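Local structure of glycine betaine, L-proline ABC transporter, glycine/betaine/L-proline-binding protein (ProX) (Borrelia burgdorferi, 3TMG) at residues Ala143-Tyr147 and Gly148-Glu152. The protein binds glycine betaine and probably delivers it to a membrane ABC transporter as the substrate-binding component of an uptake system. Residues are numbered along the deposited sequence; the frame is centred on the assembly and turned at random.
Sequences ALNYY and GLSKE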
ATOM      1  N   ALA A 143      12.530  -3.889  13.239  1.00 21.06           N
ATOM      2  CA  ALA A 143      13.825  -3.248  12.908  1.00 20.26           C
ATOM      3  C   ALA A 143      14.411  -2.398  14.062  1.00 21.25           C
ATOM      4  O   ALA A 143      15.620  -2.474  14.371  1.00 21.51           O
ATOM      5  CB  ALA A 143      13.687  -2.396  11.639  1.00 18.30           C
ATOM      6  N   LEU A 144      13.547  -1.623  14.723  1.00 21.18           N
ATOM      7  CA  LEU A 144      13.981  -0.852  15.901  1.00 22.27           C
ATOM      8  C   LEU A 144      14.529  -1.769  16.959  1.00 23.26           C
ATOM      9  O   LEU A 144      15.585  -1.488  17.514  1.00 23.52           O
ATOM     10  CB  LEU A 144      12.870   0.014  16.487  1.00 22.64           C
ATOM     11  CG  LEU A 144      12.527   1.231  15.635  1.00 22.46           C
ATOM     12  CD1 LEU A 144      11.242   1.895  16.146  1.00 23.19           C
ATOM     13  CD2 LEU A 144      13.678   2.244  15.547  1.00 22.31           C
ATOM     14  N   ASN A 145      13.866  -2.894  17.188  1.00 23.87           N
ATOM     15  CA  ASN A 145      14.379  -3.877  18.151  1.00 25.95           C
ATOM     16  C   ASN A 145      15.702  -4.473  17.720  1.00 25.18           C
ATOM     17  O   ASN A 145      16.636  -4.560  18.498  1.00 26.25           O
ATOM     18  CB  ASN A 145      13.374  -5.004  18.361  1.00 28.25           C
ATOM     19  CG  ASN A 145      12.115  -4.534  19.033  1.00 31.91           C
ATOM     20  OD1 ASN A 145      12.159  -3.788  20.021  1.00 37.34           O
ATOM     21  ND2 ASN A 145      10.976  -4.994  18.539  1.00 33.67           N
ATOM     22  N   TYR A 146      15.754  -4.921  16.482  1.00 23.47           N
ATOM     23  CA  TYR A 146      16.920  -5.595  15.938  1.00 23.48           C
ATOM     24  C   TYR A 146      18.180  -4.737  16.015  1.00 23.69           C
ATOM     25  O   TYR A 146      19.281  -5.221  16.353  1.00 25.24           O
ATOM     26  CB  TYR A 146      16.651  -5.923  14.445  1.00 22.10           C
ATOM     27  CG  TYR A 146      17.789  -6.688  13.815  1.00 22.44           C
ATOM     28  CD1 TYR A 146      17.884  -8.077  13.957  1.00 23.39           C
ATOM     29  CD2 TYR A 146      18.774  -6.025  13.114  1.00 22.26           C
ATOM     30  CE1 TYR A 146      18.968  -8.778  13.416  1.00 24.26           C
ATOM     31  CE2 TYR A 146      19.840  -6.709  12.555  1.00 22.76           C
ATOM     32  CZ  TYR A 146      19.932  -8.075  12.700  1.00 23.96           C
ATOM     33  OH  TYR A 146      21.015  -8.726  12.137  1.00 25.01           O
ATOM     34  N   TYR A 147      18.040  -3.475  15.647  1.00 22.43           N
ATOM     35  CA  TYR A 147      19.179  -2.580  15.559  1.00 23.21           C
ATOM     36  C   TYR A 147      19.497  -1.933  16.903  1.00 24.57           C
ATOM     37  O   TYR A 147      20.402  -1.101  16.989  1.00 25.14           O
ATOM     38  CB  TYR A 147      18.955  -1.512  14.473  1.00 21.85           C
ATOM     39  CG  TYR A 147      19.115  -2.080  13.070  1.00 21.13           C
ATOM     40  CD1 TYR A 147      20.370  -2.517  12.616  1.00 21.87           C
ATOM     41  CD2 TYR A 147      18.034  -2.179  12.203  1.00 20.08           C
ATOM     42  CE1 TYR A 147      20.536  -3.052  11.334  1.00 21.32           C
ATOM     43  CE2 TYR A 147      18.192  -2.706  10.918  1.00 19.34           C
ATOM     44  CZ  TYR A 147      19.456  -3.124  10.483  1.00 20.05           C
ATOM     45  OH  TYR A 147      19.630  -3.626   9.191  1.00 20.14           O
ATOM     46  N   GLY A 148      18.746  -2.334  17.938  1.00 25.61           N
ATOM     47  CA  GLY A 148      19.013  -1.899  19.325  1.00 27.52           C
ATOM     48  C   GLY A 148      18.624  -0.444  19.575  1.00 27.66           C
ATOM     49  O   GLY A 148      19.262   0.236  20.375  1.00 28.58           O
ATOM     50  N   LEU A 149      17.566   0.012  18.914  1.00 26.23           N
ATOM     51  CA  LEU A 149      17.148   1.413  18.932  1.00 26.75           C
ATOM     52  C   LEU A 149      15.848   1.635  19.708  1.00 27.37           C
ATOM     53  O   LEU A 149      15.455   2.774  19.970  1.00 27.73           O
ATOM     54  CB  LEU A 149      16.947   1.905  17.481  1.00 25.00           C
ATOM     55  CG  LEU A 149      18.211   1.934  16.596  1.00 24.84           C
ATOM     56  CD1 LEU A 149      17.855   2.199  15.136  1.00 23.44           C
ATOM     57  CD2 LEU A 149      19.197   2.966  17.083  1.00 25.83           C
ATOM     58  N   SER A 150      15.196   0.554  20.103  1.00 27.83           N
ATOM     59  CA  SER A 150      13.840   0.642  20.615  1.00 29.11           C
ATOM     60  C   SER A 150      13.712   1.354  21.962  1.00 31.29           C
ATOM     61  O   SER A 150      12.644   1.881  22.256  1.00 32.38           O
ATOM     62  CB  SER A 150      13.227  -0.747  20.713  1.00 29.32           C
ATOM     63  OG  SER A 150      13.902  -1.437  21.760  1.00 33.21           O
ATOM     64  N   LYS A 151      14.769   1.368  22.778  1.00 32.04           N
ATOM     65  CA  LYS A 151      14.739   2.116  24.030  1.00 34.21           C
ATOM     66  C   LYS A 151      14.938   3.634  23.827  1.00 34.55           C
ATOM     67  O   LYS A 151      14.549   4.419  24.686  1.00 36.29           O
ATOM     68  CB  LYS A 151      15.776   1.553  25.038  1.00 35.30           C
ATOM     69  N   GLU A 152      15.526   4.031  22.693  1.00 32.96           N
ATOM     70  CA  GLU A 152      15.912   5.422  22.428  1.00 33.06           C
ATOM     71  C   GLU A 152      14.920   6.128  21.492  1.00 31.88           C
ATOM     72  O   GLU A 152      14.777   7.367  21.524  1.00 31.63           O
ATOM     73  CB  GLU A 152      17.294   5.439  21.802  1.00 33.06           C
ATOM     74  CG  GLU A 152      17.910   6.818  21.702  1.00 34.49           C
ATOM     75  CD  GLU A 152      19.261   6.824  21.014  1.00 34.76           C
ATOM     76  OE1 GLU A 152      19.746   5.750  20.567  1.00 34.37           O
ATOM     77  OE2 GLU A 152      19.838   7.922  20.924  1.00 34.96           O
TER
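Leu144 and Leu149 share one side-chain shape, CG anti to the carbonyl carbon (chi1 -73° and -64°) and the second torsion extended. The two side chains cross at about a right angle where Leu144 CD2 rests on Leu149 CB at 3.8 Å, while CD1 of Leu149 reaches the CB of Tyr147 at 3.9 Å. Phe102 of strand 88-105 and Ile113 extend this apolar patch, touching Leu144 and Leu149 respectively. On the exposed side Asn145 OD1 lies 3.3 Å from Ser150 CB. The ring of Tyr147 turns away from the turn; its face receives Tyr146 CD2, 3.7 Å above the plane, and its hydroxyl is hydrogen-bonded to the carboxylate of Asp198 and the backbone N of Asp200. Two backbone bonds close the helix end. Leu149 N donates to Leu144 O (2.9 Å) nearly in line with the carbonyl, whereas Gly148 N meets Asn145 O at 3.1 Å from well above the carbonyl plane. Gly148 has a positive phi of 73°, a value that favours glycine. The two bonds and this phi make a Schellman motif, with the Leu144-Leu149 contact as its frequent hydrophobic companion, ending helix 135-146 before strand 154-156 in a periplasmic-binding-protein fold.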